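PDB 4F53: SusD homolog, which probably binds glycans, perhaps mucin O-glycans, at the cell surface as a SusD/RagB-type outer-membrane lipoprotein with a TPR-like helical fold. Local coordinates for residues S199-M204 with E226-A231; T357-Y362 with V416-G421. All blocks are in the same frame, centred on the assembly; numbering follows the deposited sequence.

Contact 1. Residues S199-M204 with E226-A231; sequences SLKLRM and EEAVAA
Lys201 and Glu227 make the polar half of this helix pair. The lysine chain runs out fully extended, its CG placed anti to the backbone N (chi1 177°), and this carries NZ across to Glu227 OE1 at 3.0 Å, where the salt bridge uses the anti lone pair of the carboxylate oxygen. Each charge has a second mate: Asp164 of helix 152-173 also pairs with Lys201, and Lys219 with Glu227, so the bridge is one link in an alternating series of charges. With an alanine at Lys201, Asp164 would probably lose a salt-bridge mate and Glu227 would be left to rely on Lys219, while one flank of the Ala228 methyl lost its cover.

Helices 190-207 and 221-231 lie antiparallel here, at 159° with axes 8.3 Å apart, joined by a connection that includes a small two-stranded hairpin in this TPR-like, largely helical SusD-family protein.

The apolar half centres on Ala228, whose small side chain is consistent with this close approach. Its CB meets Lys201 CG at 3.9 Å and Leu202 CB at 4.1 Å. Farther along, Leu202 CD2 reaches Val229 CG2 at 4.2 Å, and helix 337-349 covers both residues through Leu343 and Arg344.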
ATOM      1  N   SER A 199       9.839  -3.000 -12.633  1.00 26.73           N
ATOM      2  CA  SER A 199       8.544  -3.338 -12.022  1.00 24.47           C
ATOM      3  C   SER A 199       7.904  -2.074 -11.442  1.00 29.72           C
ATOM      4  O   SER A 199       6.692  -1.910 -11.548  1.00 28.86           O
ATOM      5  CB  SER A 199       8.742  -4.395 -10.946  1.00 23.96           C
ATOM      6  OG  SER A 199       9.255  -5.566 -11.568  1.00 29.14           O
ATOM      7  N   LEU A 200       8.733  -1.150 -10.874  1.00 26.31           N
ATOM      8  CA  LEU A 200       8.263   0.131 -10.342  1.00 25.72           C
ATOM      9  C   LEU A 200       7.784   1.020 -11.517  1.00 29.08           C
ATOM     10  O   LEU A 200       6.776   1.715 -11.418  1.00 28.52           O
ATOM     11  CB  LEU A 200       9.408   0.820  -9.557  1.00 25.64           C
ATOM     12  CG  LEU A 200       9.105   2.205  -8.952  1.00 29.45           C
ATOM     13  CD1 LEU A 200       8.038   2.121  -7.841  1.00 27.33           C
ATOM     14  CD2 LEU A 200      10.381   2.849  -8.414  1.00 30.31           C
ATOM     15  N   LYS A 201       8.536   1.006 -12.619  1.00 26.48           N
ATOM     16  CA  LYS A 201       8.215   1.757 -13.830  1.00 26.83           C
ATOM     17  C   LYS A 201       6.822   1.329 -14.345  1.00 29.68           C
ATOM     18  O   LYS A 201       6.016   2.189 -14.670  1.00 30.20           O
ATOM     19  CB  LYS A 201       9.318   1.560 -14.890  1.00 28.18           C
ATOM     20  CG  LYS A 201       9.039   2.260 -16.228  1.00 29.50           C
ATOM     21  CD  LYS A 201      10.248   2.118 -17.169  1.00 30.97           C
ATOM     22  CE  LYS A 201      10.015   2.700 -18.539  1.00 29.66           C
ATOM     23  NZ  LYS A 201      11.202   2.499 -19.415  1.00 36.11           N
ATOM     24  N   LEU A 202       6.524   0.026 -14.356  1.00 25.26           N
ATOM     25  CA  LEU A 202       5.221  -0.512 -14.782  1.00 23.78           C
ATOM     26  C   LEU A 202       4.124  -0.089 -13.802  1.00 25.65           C
ATOM     27  O   LEU A 202       3.041   0.272 -14.231  1.00 25.93           O
ATOM     28  CB  LEU A 202       5.309  -2.058 -14.905  1.00 22.51           C
ATOM     29  CG  LEU A 202       4.030  -2.846 -15.166  1.00 25.23           C
ATOM     30  CD1 LEU A 202       3.461  -2.555 -16.561  1.00 26.27           C
ATOM     31  CD2 LEU A 202       4.294  -4.315 -15.030  1.00 25.56           C
ATOM     32  N   ARG A 203       4.413  -0.099 -12.500  1.00 22.47           N
ATOM     33  CA  ARG A 203       3.456   0.314 -11.464  1.00 22.33           C
ATOM     34  C   ARG A 203       3.072   1.797 -11.666  1.00 26.61           C
ATOM     35  O   ARG A 203       1.898   2.121 -11.690  1.00 26.19           O
ATOM     36  CB  ARG A 203       4.016   0.071 -10.042  1.00 19.19           C
ATOM     37  CG  ARG A 203       3.113   0.688  -8.946  1.00 30.70           C
ATOM     38  CD  ARG A 203       3.831   0.868  -7.634  1.00 30.25           C
ATOM     39  NE  ARG A 203       3.894  -0.381  -6.871  1.00 28.69           N
ATOM     40  CZ  ARG A 203       4.474  -0.484  -5.678  1.00 45.84           C
ATOM     41  NH1 ARG A 203       5.051   0.574  -5.118  1.00 31.51           N
ATOM     42  NH2 ARG A 203       4.450  -1.636  -5.017  1.00 30.91           N
HETATM   43  N   MSE A 204       4.054   2.651 -11.929  1.00 24.97           N
HETATM   44  CA  MSE A 204       3.822   4.074 -12.143  1.00 25.41           C
HETATM   45  C   MSE A 204       3.178   4.368 -13.507  1.00 29.58           C
HETATM   46  O   MSE A 204       2.372   5.276 -13.581  1.00 29.30           O
HETATM   47  CB  MSE A 204       5.117   4.840 -11.973  1.00 27.12           C
HETATM   48  CG  MSE A 204       5.621   4.771 -10.543  1.00 32.47           C
HETATM   49 SE   MSE A 204       7.169   5.892 -10.335  0.75 39.74          SE
HETATM   50  CE  MSE A 204       6.382   7.570 -10.713  1.00 36.30           C
ATOM     51  N   GLU A 226       5.109  -0.905 -21.617  1.00 29.95           N
ATOM     52  CA  GLU A 226       5.658  -1.828 -22.626  1.00 30.09           C
ATOM     53  C   GLU A 226       7.182  -1.903 -22.556  1.00 35.68           C
ATOM     54  O   GLU A 226       7.730  -3.007 -22.648  1.00 37.17           O
ATOM     55  CB  GLU A 226       5.210  -1.444 -24.032  1.00 31.28           C
ATOM     56  CG  GLU A 226       3.717  -1.660 -24.250  1.00 31.07           C
ATOM     57  CD  GLU A 226       3.162  -1.264 -25.603  1.00 41.37           C
ATOM     58  OE1 GLU A 226       3.884  -0.626 -26.405  1.00 41.95           O
ATOM     59  OE2 GLU A 226       2.007  -1.652 -25.884  1.00 36.98           O
ATOM     60  N   GLU A 227       7.858  -0.755 -22.343  1.00 31.29           N
ATOM     61  CA  GLU A 227       9.325  -0.696 -22.216  1.00 31.10           C
ATOM     62  C   GLU A 227       9.809  -1.457 -20.987  1.00 33.10           C
ATOM     63  O   GLU A 227      10.791  -2.175 -21.068  1.00 32.76           O
ATOM     64  CB  GLU A 227       9.804   0.761 -22.112  1.00 32.16           C
ATOM     65  CG  GLU A 227       9.897   1.500 -23.435  1.00 36.36           C
ATOM     66  CD  GLU A 227      10.303   2.959 -23.331  1.00 50.71           C
ATOM     67  OE1 GLU A 227      10.534   3.449 -22.202  1.00 42.83           O
ATOM     68  OE2 GLU A 227      10.411   3.608 -24.393  1.00 54.05           O
ATOM     69  N   ALA A 228       9.131  -1.268 -19.854  1.00 30.40           N
ATOM     70  CA  ALA A 228       9.444  -1.911 -18.562  1.00 29.83           C
ATOM     71  C   ALA A 228       9.385  -3.453 -18.690  1.00 32.91           C
ATOM     72  O   ALA A 228      10.301  -4.135 -18.259  1.00 33.82           O
ATOM     73  CB  ALA A 228       8.475  -1.422 -17.479  1.00 27.78           C
ATOM     74  N   VAL A 229       8.338  -3.969 -19.332  1.00 28.06           N
ATOM     75  CA  VAL A 229       8.118  -5.394 -19.525  1.00 27.53           C
ATOM     76  C   VAL A 229       9.153  -5.946 -20.498  1.00 32.02           C
ATOM     77  O   VAL A 229       9.698  -7.024 -20.234  1.00 31.74           O
ATOM     78  CB  VAL A 229       6.650  -5.690 -19.961  1.00 30.54           C
ATOM     79  CG1 VAL A 229       6.498  -7.126 -20.469  1.00 31.28           C
ATOM     80  CG2 VAL A 229       5.695  -5.428 -18.809  1.00 28.42           C
ATOM     81  N   ALA A 230       9.481  -5.184 -21.572  1.00 29.49           N
ATOM     82  CA  ALA A 230      10.482  -5.605 -22.561  1.00 31.27           C
ATOM     83  C   ALA A 230      11.884  -5.626 -21.953  1.00 38.38           C
ATOM     84  O   ALA A 230      12.687  -6.487 -22.316  1.00 41.40           O
ATOM     85  CB  ALA A 230      10.452  -4.696 -23.794  1.00 31.84           C
ATOM     86  N   ALA A 231      12.181  -4.716 -21.020  1.00 33.70           N
ATOM     87  CA  ALA A 231      13.504  -4.648 -20.382  1.00 33.57           C
ATOM     88  C   ALA A 231      13.687  -5.763 -19.332  1.00 39.80           C
ATOM     89  O   ALA A 231      14.787  -6.298 -19.225  1.00 41.21           O
ATOM     90  CB  ALA A 231      13.718  -3.282 -19.746  1.00 33.28           C
TER

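Contact 2. Residues T357-Y362 with V416-G421; sequences TAKDFY and VAWSGG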
ATOM      1  N   THR A 357      -1.729 -12.807 -22.668  1.00 28.98           N
ATOM      2  CA  THR A 357      -3.136 -12.426 -22.469  1.00 27.59           C
ATOM      3  C   THR A 357      -3.418 -12.012 -21.017  1.00 31.66           C
ATOM      4  O   THR A 357      -2.656 -12.343 -20.114  1.00 32.88           O
ATOM      5  CB  THR A 357      -4.069 -13.572 -22.899  1.00 35.35           C
ATOM      6  OG1 THR A 357      -3.875 -14.670 -22.019  1.00 36.77           O
ATOM      7  CG2 THR A 357      -3.807 -14.030 -24.346  1.00 28.05           C
ATOM      8  N   ALA A 358      -4.487 -11.237 -20.808  1.00 26.78           N
ATOM      9  CA  ALA A 358      -4.974 -10.815 -19.483  1.00 24.25           C
ATOM     10  C   ALA A 358      -5.249 -12.060 -18.602  1.00 30.60           C
ATOM     11  O   ALA A 358      -4.836 -12.097 -17.447  1.00 29.55           O
ATOM     12  CB  ALA A 358      -6.241  -9.989 -19.643  1.00 23.37           C
ATOM     13  N   LYS A 359      -5.895 -13.093 -19.184  1.00 28.28           N
ATOM     14  CA  LYS A 359      -6.203 -14.329 -18.495  1.00 28.99           C
ATOM     15  C   LYS A 359      -4.946 -15.030 -18.010  1.00 34.59           C
ATOM     16  O   LYS A 359      -4.926 -15.495 -16.874  1.00 33.59           O
ATOM     17  CB  LYS A 359      -7.019 -15.270 -19.388  1.00 30.99           C
ATOM     18  CG  LYS A 359      -7.302 -16.621 -18.730  1.00 31.15           C
ATOM     19  CD  LYS A 359      -8.179 -17.514 -19.627  1.00 35.81           C
ATOM     20  CE  LYS A 359      -8.090 -18.970 -19.232  1.00 45.20           C
ATOM     21  NZ  LYS A 359      -8.918 -19.270 -18.048  1.00 64.70           N
ATOM     22  N   ASP A 360      -3.902 -15.111 -18.859  1.00 32.58           N
ATOM     23  CA  ASP A 360      -2.684 -15.805 -18.468  1.00 33.04           C
ATOM     24  C   ASP A 360      -1.958 -15.116 -17.332  1.00 34.45           C
ATOM     25  O   ASP A 360      -1.512 -15.813 -16.427  1.00 36.59           O
ATOM     26  CB  ASP A 360      -1.759 -16.000 -19.668  1.00 36.76           C
ATOM     27  CG  ASP A 360      -2.249 -17.104 -20.606  1.00 48.99           C
ATOM     28  OD1 ASP A 360      -3.163 -17.882 -20.201  1.00 51.82           O
ATOM     29  OD2 ASP A 360      -1.717 -17.206 -21.727  1.00 51.49           O
ATOM     30  N   PHE A 361      -1.904 -13.772 -17.323  1.00 27.45           N
ATOM     31  CA  PHE A 361      -1.255 -13.036 -16.258  1.00 26.75           C
ATOM     32  C   PHE A 361      -2.078 -13.027 -14.972  1.00 30.66           C
ATOM     33  O   PHE A 361      -1.497 -13.057 -13.895  1.00 32.24           O
ATOM     34  CB  PHE A 361      -0.927 -11.616 -16.687  1.00 27.98           C
ATOM     35  CG  PHE A 361       0.208 -11.570 -17.680  1.00 29.39           C
ATOM     36  CD1 PHE A 361       1.445 -12.130 -17.373  1.00 30.43           C
ATOM     37  CD2 PHE A 361       0.040 -10.961 -18.919  1.00 29.56           C
ATOM     38  CE1 PHE A 361       2.486 -12.097 -18.297  1.00 33.13           C
ATOM     39  CE2 PHE A 361       1.099 -10.895 -19.827  1.00 32.23           C
ATOM     40  CZ  PHE A 361       2.308 -11.478 -19.517  1.00 31.32           C
ATOM     41  N   TYR A 362      -3.404 -13.002 -15.083  1.00 25.54           N
ATOM     42  CA  TYR A 362      -4.324 -13.094 -13.948  1.00 24.62           C
ATOM     43  C   TYR A 362      -4.062 -14.412 -13.180  1.00 29.19           C
ATOM     44  O   TYR A 362      -3.843 -14.392 -11.971  1.00 28.77           O
ATOM     45  CB  TYR A 362      -5.774 -13.051 -14.470  1.00 23.81           C
ATOM     46  CG  TYR A 362      -6.829 -13.288 -13.416  1.00 24.01           C
ATOM     47  CD1 TYR A 362      -7.158 -12.297 -12.493  1.00 24.88           C
ATOM     48  CD2 TYR A 362      -7.535 -14.483 -13.369  1.00 24.78           C
ATOM     49  CE1 TYR A 362      -8.144 -12.504 -11.537  1.00 22.59           C
ATOM     50  CE2 TYR A 362      -8.551 -14.682 -12.447  1.00 25.77           C
ATOM     51  CZ  TYR A 362      -8.860 -13.688 -11.540  1.00 26.52           C
ATOM     52  OH  TYR A 362      -9.851 -13.913 -10.627  1.00 27.00           O
ATOM     53  N   VAL A 416     -13.536 -15.685  -8.556  1.00 29.33           N
ATOM     54  CA  VAL A 416     -12.196 -16.040  -9.005  1.00 27.26           C
ATOM     55  C   VAL A 416     -12.145 -16.432 -10.494  1.00 31.37           C
ATOM     56  O   VAL A 416     -11.365 -15.825 -11.236  1.00 29.64           O
ATOM     57  CB  VAL A 416     -11.558 -17.142  -8.120  1.00 29.54           C
ATOM     58  CG1 VAL A 416     -10.099 -17.377  -8.511  1.00 28.04           C
ATOM     59  CG2 VAL A 416     -11.678 -16.790  -6.639  1.00 28.59           C
ATOM     60  N   ALA A 417     -12.924 -17.470 -10.903  1.00 30.08           N
ATOM     61  CA  ALA A 417     -12.908 -18.016 -12.273  1.00 29.99           C
ATOM     62  C   ALA A 417     -12.970 -16.881 -13.310  1.00 34.08           C
ATOM     63  O   ALA A 417     -13.916 -16.088 -13.308  1.00 34.58           O
ATOM     64  CB  ALA A 417     -14.035 -19.017 -12.468  1.00 30.93           C
ATOM     65  N   TRP A 418     -11.881 -16.740 -14.095  1.00 30.28           N
ATOM     66  CA  TRP A 418     -11.733 -15.723 -15.135  1.00 29.63           C
ATOM     67  C   TRP A 418     -12.902 -15.802 -16.131  1.00 33.51           C
ATOM     68  O   TRP A 418     -13.088 -16.830 -16.774  1.00 32.85           O
ATOM     69  CB  TRP A 418     -10.400 -15.915 -15.870  1.00 27.96           C
ATOM     70  CG  TRP A 418     -10.209 -14.917 -16.965  1.00 28.41           C
ATOM     71  CD1 TRP A 418     -10.494 -15.084 -18.291  1.00 31.46           C
ATOM     72  CD2 TRP A 418      -9.774 -13.561 -16.814  1.00 27.53           C
ATOM     73  NE1 TRP A 418     -10.206 -13.939 -18.985  1.00 29.36           N
ATOM     74  CE2 TRP A 418      -9.786 -12.974 -18.103  1.00 29.86           C
ATOM     75  CE3 TRP A 418      -9.381 -12.776 -15.709  1.00 28.40           C
ATOM     76  CZ2 TRP A 418      -9.358 -11.663 -18.328  1.00 27.79           C
ATOM     77  CZ3 TRP A 418      -8.995 -11.458 -15.926  1.00 29.09           C
ATOM     78  CH2 TRP A 418      -8.973 -10.920 -17.228  1.00 29.62           C
ATOM     79  N   SER A 419     -13.674 -14.727 -16.271  1.00 31.15           N
ATOM     80  CA  SER A 419     -14.809 -14.787 -17.186  1.00 31.79           C
ATOM     81  C   SER A 419     -14.512 -14.121 -18.538  1.00 32.77           C
ATOM     82  O   SER A 419     -15.158 -14.448 -19.540  1.00 32.02           O
ATOM     83  CB  SER A 419     -16.045 -14.153 -16.553  1.00 36.32           C
ATOM     84  OG  SER A 419     -15.741 -12.842 -16.125  1.00 51.02           O
ATOM     85  N   GLY A 420     -13.563 -13.195 -18.554  1.00 27.53           N
ATOM     86  CA  GLY A 420     -13.252 -12.413 -19.747  1.00 27.66           C
ATOM     87  C   GLY A 420     -14.407 -11.511 -20.140  1.00 32.27           C
ATOM     88  O   GLY A 420     -15.336 -11.312 -19.357  1.00 32.99           O
ATOM     89  N   GLY A 421     -14.380 -10.989 -21.359  1.00 28.74           N
ATOM     90  CA  GLY A 421     -15.420 -10.094 -21.857  1.00 27.51           C
ATOM     91  C   GLY A 421     -15.313  -8.693 -21.279  1.00 31.31           C
ATOM     92  O   GLY A 421     -14.222  -8.093 -21.258  1.00 28.75           O
TER
HETATM   93  O   HOH W   1     -11.918 -19.415 -16.718  1.00 60.12           O
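Trp418 lays its indole against the start of helix 358-372, where Ala358, Lys359 and Tyr362 receive it. Over one face of the indole comes the backbone and aliphatic stem of Lys359: its CB stands 3.6 Å from the centroid of the five-membered ring and only 17° off the normal, a well-formed CH-pi contact. Lys359 CG and CD continue past Trp418 CD1 before the chain bends at its end. Beside the lysine, Ala358 CB touches the far rim of the six-membered ring, 3.8 Å from Trp418 CH2. On the opposite face lies Gly420 N of the indole's own loop, so the ring is sandwiched between helix and loop.

Tyr362, one turn on, meets the same indole at a slant. The two six-membered rings have centroids 5.0 Å apart and planes inclined at 48°, and Trp418 CE3 sits over one face of the phenol, toward its rim. With CG anti to the backbone N (chi1 174°), the tyrosine side chain reaches across to the loop and brings its hydroxyl to Val416. There Tyr362 OH donates to Val416 O at 2.5 Å, in the carbonyl plane and on a lone pair, with the acceptor at the edge of the phenol ring. Gln429 and Gln433 of helix 423-438 also touch this tyrosine.

The contact thus fastens the long loop preceding helix 423-438 to the start of helix 358-372, where Thr357 OG1 caps the first turn by accepting from Asp360 N. At the outer margin a water donates to Trp418 O and accepts a weak bond from Lys359 NZ, whose salt bridge is to Glu363. The chemistry implies a division of labour: carbon-rich surfaces seat the indole, while the buried phenol holds the loop backbone through a directed hydrogen bond.

How the contacts relate
The two contacts show how chemistry follows place in a helical fold. Contact 1 is the more buried and joins two regular helices close in sequence; contact 2 lies nearer the surface and ties a helix to an irregular loop across a longer separation in the chain. Their centres are 21 Å apart and they do not touch, yet both border helix 337-349, where Arg344 touches both Val229 of contact 1 and Phe361, a residue of the 357-362 segment. Contact 1 relies on aliphatic groups beside a charge pair that lies partly at the edge of the core, whereas contact 2 depends on aromatic surfaces and a neutral hydrogen bond to backbone, its lysine serving chiefly through its methylenes.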